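PDB 1KCF: cruciform cutting endonuclease 1, mitochondrial from Schizosaccharomyces pombe, which resolves Holliday junctions by cutting four-way DNA junctions at the point of strand exchange, and appears important for maintaining mitochondrial DNA. Local coordinates for residues A[4-9]-A[25-30]; A[35-40]-A[240-245]; A[114-119]-A[140-145]; A[170-175]-A[189-194]. One frame throughout, in Å; residues are numbered along the deposited sequence.

Interaction 1 of 4, residues A[4-9]-A[25-30]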
loop_
_atom_site.group_PDB
_atom_site.type_symbol
_atom_site.label_atom_id
_atom_site.label_comp_id
_atom_site.label_asym_id
_atom_site.label_seq_id
_atom_site.Cartn_x
_atom_site.Cartn_y
_atom_site.Cartn_z
ATOM N N VAL A 4 43.556 0.090 -1.324
ATOM C CA VAL A 4 42.172 -0.320 -1.135
ATOM C C VAL A 4 41.690 0.182 0.217
ATOM O O VAL A 4 41.248 -0.601 1.059
ATOM C CB VAL A 4 42.023 -1.844 -1.159
ATOM C CG1 VAL A 4 40.597 -2.211 -1.536
ATOM C CG2 VAL A 4 43.025 -2.452 -2.115
ATOM N N LYS A 5 41.788 1.490 0.426
ATOM C CA LYS A 5 41.357 2.094 1.678
ATOM C C LYS A 5 39.845 1.964 1.794
ATOM O O LYS A 5 39.142 1.908 0.785
ATOM C CB LYS A 5 41.763 3.571 1.716
ATOM C CG LYS A 5 43.250 3.806 1.508
ATOM C CD LYS A 5 43.610 5.283 1.586
ATOM C CE LYS A 5 43.431 5.829 2.994
ATOM N NZ LYS A 5 43.842 7.258 3.085
ATOM N N LEU A 6 39.347 1.904 3.023
ATOM C CA LEU A 6 37.913 1.778 3.251
ATOM C C LEU A 6 37.197 3.042 2.790
ATOM O O LEU A 6 36.122 2.982 2.197
ATOM C CB LEU A 6 37.625 1.551 4.738
ATOM C CG LEU A 6 36.144 1.352 5.070
ATOM C CD1 LEU A 6 35.680 0.026 4.488
ATOM C CD2 LEU A 6 35.930 1.381 6.574
ATOM N N SER A 7 37.808 4.186 3.072
ATOM C CA SER A 7 37.248 5.476 2.706
ATOM C C SER A 7 36.991 5.626 1.208
ATOM O O SER A 7 36.019 6.264 0.802
ATOM C CB SER A 7 38.178 6.589 3.189
ATOM O OG SER A 7 39.522 6.314 2.827
ATOM N N PHE A 8 37.860 5.041 0.388
ATOM C CA PHE A 8 37.709 5.121 -1.060
ATOM C C PHE A 8 36.525 4.283 -1.525
ATOM O O PHE A 8 35.795 4.674 -2.435
ATOM C CB PHE A 8 38.989 4.648 -1.760
ATOM C CG PHE A 8 38.927 4.739 -3.261
ATOM C CD1 PHE A 8 38.606 5.940 -3.886
ATOM C CD2 PHE A 8 39.182 3.623 -4.051
ATOM C CE1 PHE A 8 38.538 6.027 -5.276
ATOM C CE2 PHE A 8 39.117 3.701 -5.442
ATOM C CZ PHE A 8 38.793 4.906 -6.053
ATOM N N LEU A 9 36.339 3.128 -0.895
ATOM C CA LEU A 9 35.230 2.250 -1.240
ATOM C C LEU A 9 33.909 2.912 -0.875
ATOM O O LEU A 9 32.918 2.781 -1.593
ATOM C CB LEU A 9 35.357 0.915 -0.505
ATOM C CG LEU A 9 36.509 0.016 -0.950
ATOM C CD1 LEU A 9 36.549 -1.228 -0.079
ATOM C CD2 LEU A 9 36.330 -0.356 -2.416
ATOM N N ASP A 25 35.358 -5.610 2.799
ATOM C CA ASP A 25 35.125 -6.682 1.835
ATOM C C ASP A 25 33.642 -6.792 1.503
ATOM O O ASP A 25 33.255 -7.467 0.551
ATOM C CB ASP A 25 35.643 -8.017 2.378
ATOM C CG ASP A 25 37.158 -8.124 2.310
ATOM O OD1 ASP A 25 37.704 -8.205 1.188
ATOM O OD2 ASP A 25 37.802 -8.123 3.383
ATOM N N GLU A 26 32.814 -6.124 2.298
ATOM C CA GLU A 26 31.375 -6.132 2.071
ATOM C C GLU A 26 31.065 -5.114 0.979
ATOM O O GLU A 26 30.269 -5.378 0.077
ATOM C CB GLU A 26 30.635 -5.771 3.355
ATOM N N LEU A 27 31.703 -3.950 1.065
ATOM C CA LEU A 27 31.501 -2.902 0.074
ATOM C C LEU A 27 31.935 -3.396 -1.302
ATOM O O LEU A 27 31.241 -3.180 -2.296
ATOM C CB LEU A 27 32.294 -1.649 0.457
ATOM C CG LEU A 27 31.834 -0.915 1.721
ATOM C CD1 LEU A 27 32.699 0.312 1.946
ATOM C CD2 LEU A 27 30.377 -0.513 1.580
ATOM N N LEU A 28 33.081 -4.068 -1.355
ATOM C CA LEU A 28 33.587 -4.597 -2.616
ATOM C C LEU A 28 32.549 -5.492 -3.273
ATOM O O LEU A 28 32.225 -5.322 -4.446
ATOM C CB LEU A 28 34.875 -5.391 -2.389
ATOM C CG LEU A 28 36.142 -4.572 -2.133
ATOM C CD1 LEU A 28 37.292 -5.495 -1.774
ATOM C CD2 LEU A 28 36.478 -3.761 -3.371
ATOM N N ARG A 29 32.027 -6.443 -2.504
ATOM C CA ARG A 29 31.029 -7.383 -3.000
ATOM C C ARG A 29 29.756 -6.669 -3.432
ATOM O O ARG A 29 29.151 -7.020 -4.443
ATOM C CB ARG A 29 30.708 -8.420 -1.923
ATOM N N ARG A 30 29.353 -5.671 -2.653
ATOM C CA ARG A 30 28.152 -4.897 -2.949
ATOM C C ARG A 30 28.275 -4.234 -4.319
ATOM O O ARG A 30 27.363 -4.315 -5.148
ATOM C CB ARG A 30 27.951 -3.834 -1.869
ATOM C CG ARG A 30 26.674 -3.023 -1.996
ATOM C CD ARG A 30 26.483 -2.202 -0.741
ATOM N NE ARG A 30 26.483 -3.064 0.437
ATOM C CZ ARG A 30 26.841 -2.675 1.656
ATOM N NH1 ARG A 30 27.235 -1.427 1.869
ATOM N NH2 ARG A 30 26.803 -3.536 2.663
#
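No flat group takes part where Leu6 and Leu9 meet Leu27 and Leu28; the one ring in these segments, that of Phe8, stays out of the contact and packs on Phe251 of helix 224-253. With no hydrogen bond between the segments, aliphatic branches alone join them. Leu9 is central. Its CB takes the CD1 methyl of Leu27 at 3.7 Å, while its two methyls turn to the other leucine: CD2 of Leu9 meets CD2 of Leu28 methyl to methyl at 3.5 Å, a snug fit, and CD1 of Leu9 lies 3.9 Å from CG of Leu28. Helices 6-15 and 26-33, packed in this way, belong to the SAP motif, a small helical module that in other proteins commonly binds DNA. The backbones come nearest at Leu9 and Leu27, with CA atoms 6.5 Å apart. Leu6 points its CB along the interface rather than into it, but with CG swung opposite the backbone N (chi1 -178°) it brings CD1 to 3.9 Å from CD1 of Leu27, the two side chains crossing at about a right angle. Leu27 also packs on Gln10 and Cys13 of helix 6-15. Leu28 reaches Cys252 and Phe255, so the C-terminal end of the chain lies against this helix pair.

Interaction 2 of 4, residues A[35-40]-A[240-245]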
loop_
_atom_site.group_PDB
_atom_site.type_symbol
_atom_site.label_atom_id
_atom_site.label_comp_id
_atom_site.label_asym_id
_atom_site.label_seq_id
_atom_site.Cartn_x
_atom_site.Cartn_y
_atom_site.Cartn_z
ATOM N N PRO A 35 23.217 -5.242 -9.135
ATOM C CA PRO A 35 22.480 -5.659 -10.332
ATOM C C PRO A 35 22.610 -4.680 -11.495
ATOM O O PRO A 35 22.739 -3.470 -11.296
ATOM C CB PRO A 35 21.037 -5.759 -9.831
ATOM C CG PRO A 35 21.202 -6.092 -8.382
ATOM C CD PRO A 35 22.321 -5.172 -7.968
ATOM N N ILE A 36 22.571 -5.212 -12.711
ATOM C CA ILE A 36 22.664 -4.395 -13.912
ATOM C C ILE A 36 21.259 -4.099 -14.420
ATOM O O ILE A 36 20.502 -5.014 -14.751
ATOM C CB ILE A 36 23.455 -5.119 -15.020
ATOM C CG1 ILE A 36 23.223 -4.431 -16.370
ATOM C CG2 ILE A 36 23.046 -6.582 -15.077
ATOM C CD1 ILE A 36 23.788 -3.033 -16.454
ATOM N N TYR A 37 20.912 -2.817 -14.472
ATOM C CA TYR A 37 19.596 -2.409 -14.938
ATOM C C TYR A 37 19.719 -1.571 -16.203
ATOM O O TYR A 37 20.769 -0.996 -16.475
ATOM C CB TYR A 37 18.874 -1.583 -13.868
ATOM C CG TYR A 37 18.759 -2.236 -12.507
ATOM C CD1 TYR A 37 19.659 -1.926 -11.487
ATOM C CD2 TYR A 37 17.727 -3.137 -12.226
ATOM C CE1 TYR A 37 19.534 -2.495 -10.217
ATOM C CE2 TYR A 37 17.593 -3.713 -10.957
ATOM C CZ TYR A 37 18.497 -3.385 -9.960
ATOM O OH TYR A 37 18.364 -3.941 -8.702
ATOM N N PRO A 38 18.640 -1.496 -16.999
ATOM C CA PRO A 38 18.650 -0.711 -18.236
ATOM C C PRO A 38 18.707 0.772 -17.875
ATOM O O PRO A 38 18.319 1.152 -16.771
ATOM C CB PRO A 38 17.313 -1.065 -18.884
ATOM C CG PRO A 38 16.963 -2.396 -18.290
ATOM C CD PRO A 38 17.377 -2.237 -16.861
ATOM N N THR A 39 19.190 1.605 -18.789
ATOM C CA THR A 39 19.246 3.041 -18.537
ATOM C C THR A 39 18.442 3.798 -19.583
ATOM O O THR A 39 18.630 4.990 -19.769
ATOM C CB THR A 39 20.689 3.590 -18.531
ATOM O OG1 THR A 39 21.371 3.171 -19.718
ATOM C CG2 THR A 39 21.435 3.107 -17.302
ATOM N N SER A 40 17.555 3.090 -20.273
ATOM C CA SER A 40 16.695 3.712 -21.266
ATOM C C SER A 40 15.273 3.627 -20.719
ATOM O O SER A 40 14.943 2.704 -19.975
ATOM C CB SER A 40 16.789 2.984 -22.616
ATOM O OG SER A 40 16.343 1.639 -22.518
ATOM N N ARG A 240 23.239 7.940 -13.632
ATOM C CA ARG A 240 24.672 8.156 -13.540
ATOM C C ARG A 240 25.297 7.077 -12.671
ATOM O O ARG A 240 26.422 6.649 -12.931
ATOM C CB ARG A 240 24.981 9.547 -12.975
ATOM C CG ARG A 240 24.483 10.688 -13.858
ATOM C CD ARG A 240 25.020 12.043 -13.401
ATOM N NE ARG A 240 26.416 12.240 -13.786
ATOM C CZ ARG A 240 27.135 13.316 -13.481
ATOM N NH1 ARG A 240 26.595 14.305 -12.783
ATOM N NH2 ARG A 240 28.397 13.406 -13.877
ATOM N N TRP A 241 24.571 6.626 -11.647
ATOM C CA TRP A 241 25.091 5.573 -10.780
ATOM C C TRP A 241 25.347 4.336 -11.615
ATOM O O TRP A 241 26.393 3.701 -11.498
ATOM C CB TRP A 241 24.102 5.201 -9.671
ATOM C CG TRP A 241 23.802 6.292 -8.702
ATOM C CD1 TRP A 241 24.547 7.407 -8.465
ATOM C CD2 TRP A 241 22.669 6.369 -7.826
ATOM N NE1 TRP A 241 23.951 8.178 -7.498
ATOM C CE2 TRP A 241 22.795 7.567 -7.088
ATOM C CE3 TRP A 241 21.562 5.544 -7.592
ATOM C CZ2 TRP A 241 21.851 7.962 -6.130
ATOM C CZ3 TRP A 241 20.620 5.938 -6.637
ATOM C CH2 TRP A 241 20.775 7.136 -5.921
ATOM N N GLN A 242 24.379 3.994 -12.459
ATOM C CA GLN A 242 24.494 2.815 -13.305
ATOM C C GLN A 242 25.677 2.949 -14.256
ATOM O O GLN A 242 26.344 1.964 -14.571
ATOM C CB GLN A 242 23.203 2.600 -14.105
ATOM C CG GLN A 242 21.926 2.623 -13.271
ATOM C CD GLN A 242 22.069 1.884 -11.954
ATOM O OE1 GLN A 242 22.457 0.714 -11.924
ATOM N NE2 GLN A 242 21.754 2.566 -10.854
ATOM N N ALA A 243 25.930 4.170 -14.715
ATOM C CA ALA A 243 27.040 4.425 -15.621
ATOM C C ALA A 243 28.346 4.195 -14.868
ATOM O O ALA A 243 29.238 3.496 -15.350
ATOM C CB ALA A 243 26.979 5.857 -16.143
ATOM N N GLN A 244 28.449 4.784 -13.683
ATOM C CA GLN A 244 29.641 4.634 -12.865
ATOM C C GLN A 244 29.867 3.180 -12.485
ATOM O O GLN A 244 31.004 2.747 -12.327
ATOM C CB GLN A 244 29.531 5.480 -11.600
ATOM C CG GLN A 244 29.597 6.974 -11.844
ATOM C CD GLN A 244 30.749 7.631 -11.107
ATOM O OE1 GLN A 244 31.919 7.343 -11.372
ATOM N NE2 GLN A 244 30.424 8.518 -10.171
ATOM N N LEU A 245 28.785 2.425 -12.333
ATOM C CA LEU A 245 28.902 1.018 -11.973
ATOM C C LEU A 245 29.483 0.195 -13.119
ATOM O O LEU A 245 30.167 -0.804 -12.889
ATOM C CB LEU A 245 27.540 0.450 -11.561
ATOM C CG LEU A 245 27.116 0.709 -10.110
ATOM C CD1 LEU A 245 25.699 0.209 -9.895
ATOM C CD2 LEU A 245 28.080 0.010 -9.156
HETATM O O HOH W 1 23.223 -1.256 -13.938
#
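Gln242 carries most of this contact, its stem serving Thr39 and its amide end facing Tyr37. The methyl CG2 of Thr39 rests against the stem, 3.7 Å from CB of Gln242 and 4.1 Å from its CG, and the two side chains run past one another in opposite directions. With CG2 opposite its own carbonyl carbon, Thr39 presents the methyl to the stem. Beyond CG the glutamine chain folds sharply (chi2 -42°), carrying the amide round to the tyrosine. OE1 of Gln242 lies 3.9 Å from CD1 of Tyr37, at the edge of the ring and in its plane; ring and amide planes stand 73° apart. The same OE1 accepts from a water at 2.9 Å, and this water in turn accepts from the backbone N of Tyr37 at 2.8 Å, with a weaker bond to the carbonyl oxygen of Pro35. The other end of the amide is held within its own helix, NE2 bonding the carbonyl oxygen of Trp238. The contact thus joins the linker between helix 26-33 and strand 42-47 to the long helix 224-253, while the Tyr37 ring meets that of Phe162 edge to face. No direct hydrogen bond spans the two segments; between them the polar link runs through the water, and the buried amide has a partner at each end.

Interaction 3 of 4, residues A[114-119]-A[140-145]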
loop_
_atom_site.group_PDB
_atom_site.type_symbol
_atom_site.label_atom_id
_atom_site.label_comp_id
_atom_site.label_asym_id
_atom_site.label_seq_id
_atom_site.Cartn_x
_atom_site.Cartn_y
_atom_site.Cartn_z
ATOM N N ILE A 114 11.311 1.829 -13.295
ATOM C CA ILE A 114 10.534 2.799 -12.542
ATOM C C ILE A 114 11.229 3.006 -11.213
ATOM O O ILE A 114 11.419 2.058 -10.454
ATOM C CB ILE A 114 9.097 2.313 -12.276
ATOM C CG1 ILE A 114 8.352 2.157 -13.599
ATOM C CG2 ILE A 114 8.367 3.313 -11.380
ATOM C CD1 ILE A 114 6.993 1.521 -13.451
ATOM N N LEU A 115 11.615 4.249 -10.955
ATOM C CA LEU A 115 12.290 4.630 -9.722
ATOM C C LEU A 115 11.287 5.340 -8.824
ATOM O O LEU A 115 10.658 6.326 -9.224
ATOM C CB LEU A 115 13.455 5.564 -10.033
ATOM C CG LEU A 115 14.417 5.085 -11.126
ATOM C CD1 LEU A 115 15.498 6.127 -11.305
ATOM C CD2 LEU A 115 15.020 3.735 -10.758
ATOM N N MET A 116 11.142 4.843 -7.604
ATOM C CA MET A 116 10.189 5.422 -6.676
ATOM C C MET A 116 10.852 5.970 -5.422
ATOM O O MET A 116 11.681 5.318 -4.790
ATOM C CB MET A 116 9.144 4.373 -6.303
ATOM C CG MET A 116 7.793 4.936 -5.896
ATOM S SD MET A 116 6.612 3.602 -5.570
ATOM C CE MET A 116 6.098 3.209 -7.239
ATOM N N GLU A 117 10.473 7.189 -5.073
ATOM C CA GLU A 117 10.997 7.856 -3.900
ATOM C C GLU A 117 9.866 8.729 -3.389
ATOM O O GLU A 117 9.042 9.191 -4.169
ATOM C CB GLU A 117 12.204 8.698 -4.305
ATOM C CG GLU A 117 12.965 9.333 -3.182
ATOM C CD GLU A 117 14.332 9.821 -3.633
ATOM O OE1 GLU A 117 14.691 10.969 -3.300
ATOM O OE2 GLU A 117 15.050 9.057 -4.317
ATOM N N ARG A 118 9.794 8.930 -2.083
ATOM C CA ARG A 118 8.743 9.775 -1.529
ATOM C C ARG A 118 9.129 11.225 -1.761
ATOM O O ARG A 118 10.305 11.579 -1.689
ATOM C CB ARG A 118 8.582 9.547 -0.024
ATOM C CG ARG A 118 7.905 8.251 0.371
ATOM C CD ARG A 118 7.851 8.129 1.892
ATOM N NE ARG A 118 7.137 6.933 2.329
ATOM C CZ ARG A 118 7.553 5.688 2.118
ATOM N NH1 ARG A 118 8.692 5.463 1.472
ATOM N NH2 ARG A 118 6.821 4.666 2.544
ATOM N N GLN A 119 8.144 12.064 -2.044
ATOM C CA GLN A 119 8.421 13.474 -2.250
ATOM C C GLN A 119 8.906 14.030 -0.913
ATOM O O GLN A 119 8.671 13.429 0.138
ATOM C CB GLN A 119 7.153 14.210 -2.693
ATOM C CG GLN A 119 7.345 15.708 -2.858
ATOM C CD GLN A 119 8.256 16.060 -4.018
ATOM O OE1 GLN A 119 7.875 15.921 -5.182
ATOM N NE2 GLN A 119 9.468 16.514 -3.709
ATOM N N SER A 140 2.594 1.719 -1.305
ATOM C CA SER A 140 2.222 0.331 -1.055
ATOM C C SER A 140 1.333 -0.265 -2.136
ATOM O O SER A 140 1.564 -1.387 -2.582
ATOM C CB SER A 140 1.511 0.205 0.292
ATOM O OG SER A 140 2.397 0.475 1.355
ATOM N N MET A 141 0.313 0.481 -2.542
ATOM C CA MET A 141 -0.609 0.004 -3.561
ATOM C C MET A 141 0.060 -0.137 -4.927
ATOM O O MET A 141 -0.157 -1.129 -5.628
ATOM C CB MET A 141 -1.826 0.932 -3.643
ATOM C CG MET A 141 -2.627 0.975 -2.340
ATOM S SD MET A 141 -4.181 1.886 -2.448
ATOM C CE MET A 141 -5.061 1.233 -1.027
ATOM N N LEU A 142 0.875 0.848 -5.298
ATOM C CA LEU A 142 1.580 0.813 -6.574
ATOM C C LEU A 142 2.479 -0.416 -6.645
ATOM O O LEU A 142 2.587 -1.052 -7.692
ATOM C CB LEU A 142 2.414 2.084 -6.764
ATOM C CG LEU A 142 1.631 3.373 -7.038
ATOM C CD1 LEU A 142 2.604 4.526 -7.197
ATOM C CD2 LEU A 142 0.786 3.214 -8.299
ATOM N N TYR A 143 3.117 -0.748 -5.527
ATOM C CA TYR A 143 3.998 -1.907 -5.452
ATOM C C TYR A 143 3.206 -3.204 -5.613
ATOM O O TYR A 143 3.624 -4.123 -6.330
ATOM C CB TYR A 143 4.734 -1.918 -4.113
ATOM C CG TYR A 143 6.196 -1.570 -4.228
ATOM C CD1 TYR A 143 7.141 -2.548 -4.533
ATOM C CD2 TYR A 143 6.630 -0.252 -4.085
ATOM C CE1 TYR A 143 8.484 -2.224 -4.698
ATOM C CE2 TYR A 143 7.966 0.085 -4.248
ATOM C CZ TYR A 143 8.887 -0.903 -4.556
ATOM O OH TYR A 143 10.208 -0.567 -4.734
ATOM N N ALA A 144 2.065 -3.278 -4.934
ATOM C CA ALA A 144 1.225 -4.457 -5.021
ATOM C C ALA A 144 0.774 -4.644 -6.467
ATOM O O ALA A 144 0.872 -5.741 -7.017
ATOM C CB ALA A 144 0.017 -4.308 -4.105
ATOM N N LEU A 145 0.284 -3.573 -7.085
ATOM C CA LEU A 145 -0.175 -3.658 -8.465
ATOM C C LEU A 145 0.944 -4.097 -9.407
ATOM O O LEU A 145 0.726 -4.902 -10.312
ATOM C CB LEU A 145 -0.745 -2.311 -8.925
ATOM C CG LEU A 145 -2.054 -1.877 -8.256
ATOM C CD1 LEU A 145 -2.541 -0.578 -8.869
ATOM C CD2 LEU A 145 -3.102 -2.964 -8.424
#
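Met116 reaches from its strand to Leu142 and Tyr143 on the helix, and its last two atoms make two different kinds of contact. The aliphatic one belongs to the terminal methyl: CE of Met116 lies 3.7 Å from CD1 and 3.9 Å from CB of Leu142. The Met-aromatic one belongs to the sulfur, which sits 4.0 Å from CE2 of Tyr143 and 5.1 Å from the ring centroid, approaching obliquely at 66° from the ring normal. An extended stem (chi1 -153°, chi2 177°) carries the sulfur across the gap between strand and helix, and a bend at chi3 then turns CE toward the leucine. Such packing is what a beta-alpha-beta crossover produces: strand 113-118 leads through helix 128-151 to the parallel neighbouring strand 162-165, and the helix covers one face of the RNase H-like sheet, with Met116 and Leu142 also touching Leu47 of strand 42-47. Cutting Met116 back to an alanine removes SD and CE, which is likely to leave Leu142 and Tyr143 facing a gap between sheet and helix. The polar interaction lies at the margin: the hydroxyl of Tyr143 is hydrogen-bonded to Ser165 OG, which ties that end of the ring to strand 162-165. On its far side the helix packs against the second subunit, where Met141 and Ala144 meet Ala144 and Met141 of the other chain.

Interaction 4 of 4, residues A[170-175]-A[189-194]. With SO4 (sulfate ion), chain C.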
loop_
_atom_site.group_PDB
_atom_site.type_symbol
_atom_site.label_atom_id
_atom_site.label_comp_id
_atom_site.label_asym_id
_atom_site.label_seq_id
_atom_site.Cartn_x
_atom_site.Cartn_y
_atom_site.Cartn_z
ATOM N N SER A 170 20.516 8.931 -0.563
ATOM C CA SER A 170 21.445 8.564 -1.627
ATOM C C SER A 170 21.396 9.552 -2.789
ATOM O O SER A 170 22.430 9.920 -3.346
ATOM C CB SER A 170 21.133 7.156 -2.139
ATOM O OG SER A 170 21.309 6.196 -1.111
ATOM N N THR A 171 20.191 9.977 -3.157
ATOM C CA THR A 171 20.021 10.919 -4.255
ATOM C C THR A 171 20.686 12.252 -3.929
ATOM O O THR A 171 21.563 12.714 -4.657
ATOM C CB THR A 171 18.526 11.161 -4.546
ATOM O OG1 THR A 171 17.907 9.925 -4.925
ATOM C CG2 THR A 171 18.354 12.166 -5.671
ATOM N N TYR A 172 20.268 12.856 -2.821
ATOM C CA TYR A 172 20.792 14.146 -2.376
ATOM C C TYR A 172 22.274 14.103 -2.016
ATOM O O TYR A 172 23.044 14.985 -2.404
ATOM C CB TYR A 172 19.985 14.626 -1.170
ATOM C CG TYR A 172 18.503 14.741 -1.445
ATOM C CD1 TYR A 172 17.568 14.411 -0.464
ATOM C CD2 TYR A 172 18.033 15.201 -2.677
ATOM C CE1 TYR A 172 16.203 14.534 -0.701
ATOM C CE2 TYR A 172 16.667 15.333 -2.927
ATOM C CZ TYR A 172 15.758 14.997 -1.933
ATOM O OH TYR A 172 14.407 15.136 -2.157
ATOM N N SER A 173 22.663 13.083 -1.259
ATOM C CA SER A 173 24.051 12.920 -0.848
ATOM C C SER A 173 24.925 12.869 -2.087
ATOM O O SER A 173 26.009 13.455 -2.131
ATOM C CB SER A 173 24.213 11.624 -0.046
ATOM O OG SER A 173 25.569 11.217 0.012
ATOM N N TYR A 174 24.439 12.161 -3.099
ATOM C CA TYR A 174 25.166 12.032 -4.346
ATOM C C TYR A 174 25.416 13.382 -5.012
ATOM O O TYR A 174 26.560 13.738 -5.309
ATOM C CB TYR A 174 24.402 11.135 -5.323
ATOM C CG TYR A 174 24.982 11.169 -6.718
ATOM C CD1 TYR A 174 26.204 10.553 -7.008
ATOM C CD2 TYR A 174 24.339 11.866 -7.735
ATOM C CE1 TYR A 174 26.771 10.641 -8.283
ATOM C CE2 TYR A 174 24.893 11.962 -9.005
ATOM C CZ TYR A 174 26.105 11.351 -9.275
ATOM O OH TYR A 174 26.645 11.466 -10.538
ATOM N N TRP A 175 24.347 14.128 -5.253
ATOM C CA TRP A 175 24.480 15.415 -5.919
ATOM C C TRP A 175 25.237 16.469 -5.121
ATOM O O TRP A 175 25.911 17.318 -5.700
ATOM C CB TRP A 175 23.100 15.938 -6.329
ATOM C CG TRP A 175 22.526 15.181 -7.494
ATOM C CD1 TRP A 175 21.386 14.426 -7.506
ATOM C CD2 TRP A 175 23.091 15.073 -8.808
ATOM N NE1 TRP A 175 21.208 13.854 -8.742
ATOM C CE2 TRP A 175 22.239 14.236 -9.562
ATOM C CE3 TRP A 175 24.234 15.602 -9.422
ATOM C CZ2 TRP A 175 22.492 13.916 -10.899
ATOM C CZ3 TRP A 175 24.487 15.282 -10.754
ATOM C CH2 TRP A 175 23.617 14.447 -11.475
ATOM N N LYS A 189 24.044 24.298 -2.504
ATOM C CA LYS A 189 23.281 24.438 -3.742
ATOM C C LYS A 189 21.882 23.834 -3.621
ATOM O O LYS A 189 21.721 22.691 -3.192
ATOM C CB LYS A 189 24.015 23.763 -4.901
ATOM C CG LYS A 189 25.130 24.590 -5.507
ATOM C CD LYS A 189 25.872 23.798 -6.574
ATOM C CE LYS A 189 26.936 24.649 -7.244
ATOM N NZ LYS A 189 27.795 23.853 -8.163
ATOM N N SER A 190 20.872 24.609 -3.999
ATOM C CA SER A 190 19.495 24.140 -3.953
ATOM C C SER A 190 19.284 23.154 -5.104
ATOM O O SER A 190 20.054 23.142 -6.062
ATOM C CB SER A 190 18.527 25.318 -4.098
ATOM O OG SER A 190 18.544 25.832 -5.416
ATOM N N ARG A 191 18.248 22.329 -5.000
ATOM C CA ARG A 191 17.937 21.346 -6.037
ATOM C C ARG A 191 17.715 22.028 -7.388
ATOM O O ARG A 191 18.200 21.557 -8.412
ATOM C CB ARG A 191 16.702 20.540 -5.632
ATOM C CG ARG A 191 16.932 19.647 -4.417
ATOM C CD ARG A 191 15.619 19.131 -3.842
ATOM N NE ARG A 191 14.780 20.225 -3.361
ATOM C CZ ARG A 191 13.497 20.103 -3.038
ATOM N NH1 ARG A 191 12.893 18.928 -3.144
ATOM N NH2 ARG A 191 12.815 21.158 -2.614
ATOM N N VAL A 192 16.993 23.146 -7.378
ATOM C CA VAL A 192 16.725 23.904 -8.601
ATOM C C VAL A 192 18.027 24.380 -9.244
ATOM O O VAL A 192 18.190 24.315 -10.460
ATOM C CB VAL A 192 15.826 25.125 -8.299
ATOM C CG1 VAL A 192 15.859 26.112 -9.457
ATOM C CG2 VAL A 192 14.399 24.660 -8.050
ATOM N N GLN A 193 18.954 24.858 -8.421
ATOM C CA GLN A 193 20.239 25.335 -8.918
ATOM C C GLN A 193 21.086 24.192 -9.464
ATOM O O GLN A 193 21.804 24.361 -10.450
ATOM C CB GLN A 193 21.009 26.056 -7.809
ATOM C CG GLN A 193 21.030 27.571 -7.957
ATOM C CD GLN A 193 21.581 28.020 -9.305
ATOM O OE1 GLN A 193 22.733 27.740 -9.647
ATOM N NE2 GLN A 193 20.753 28.716 -10.080
ATOM N N MET A 194 21.013 23.031 -8.820
ATOM C CA MET A 194 21.782 21.884 -9.284
ATOM C C MET A 194 21.321 21.468 -10.674
ATOM O O MET A 194 22.142 21.211 -11.547
ATOM C CB MET A 194 21.645 20.704 -8.319
ATOM C CG MET A 194 22.259 20.948 -6.954
ATOM S SD MET A 194 22.461 19.432 -5.978
ATOM C CE MET A 194 20.894 19.335 -5.160
HETATM S S SO4 C . 16.451 23.052 -1.587
HETATM O O1 SO4 C . 16.402 22.571 -2.980
HETATM O O2 SO4 C . 17.699 22.576 -0.960
HETATM O O3 SO4 C . 16.414 24.526 -1.578
HETATM O O4 SO4 C . 15.292 22.531 -0.839
#
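Tyr172 and Arg191 meet obliquely, CE2 of the tyrosine 4.0 Å from CD of the arginine, with ring and guanidinium planes 83° apart. One turn along, SD of Met194 lies 3.6 Å from CB of Trp175 and forms an oblique Met-aromatic contact with its indole. A bend at chi3 (-63°) brings the guanidinium of Arg191 back toward its own helix start, where a sulfate sits: O1 accepts from backbone N of Arg191 at 2.7 Å and, at the guanidinium edge, from NE at 2.9 Å. The anion, probably from the crystallisation liquor, may mark a place for a DNA phosphate. NH1 of Arg191 forms a salt bridge with the magnesium ligand Asp230, whose OD1 also bonds Tyr172 OH. Were Arg191 a leucine, the sulfate would probably lose its NE bond and Asp230 its salt-bridge partner. Ser190 OG caps the helix, accepting from Gln193 N. Helix 191-200 thus lies beside helix 168-179, while helix 224-253 supplies Asp230 and receives Trp175 NE1 at the carbonyl of Leu233.

Overall arrangement
Distance from the metal site separates these contacts. In interaction 4 the Arg191 side chain comes within about 3 Å of that of Asp230; in interaction 3 the Met116 side chain is about 8 Å from that of Asp46, the other magnesium ligand. The two contacts, with centres 22 Å apart, are joined by a probable hydrogen bond between Glu117 OE2 and Thr171 OG1 of 3.0 Å. Interaction 2 adjoins interaction 4 through helix 224-253: Trp241 meets Tyr174 edge to face, and Arg240 packs on Trp175. Interaction 1 stands apart in the SAP region, its centre 30 Å from that of interaction 3, and the linker of interaction 2 follows it toward the catalytic sheet.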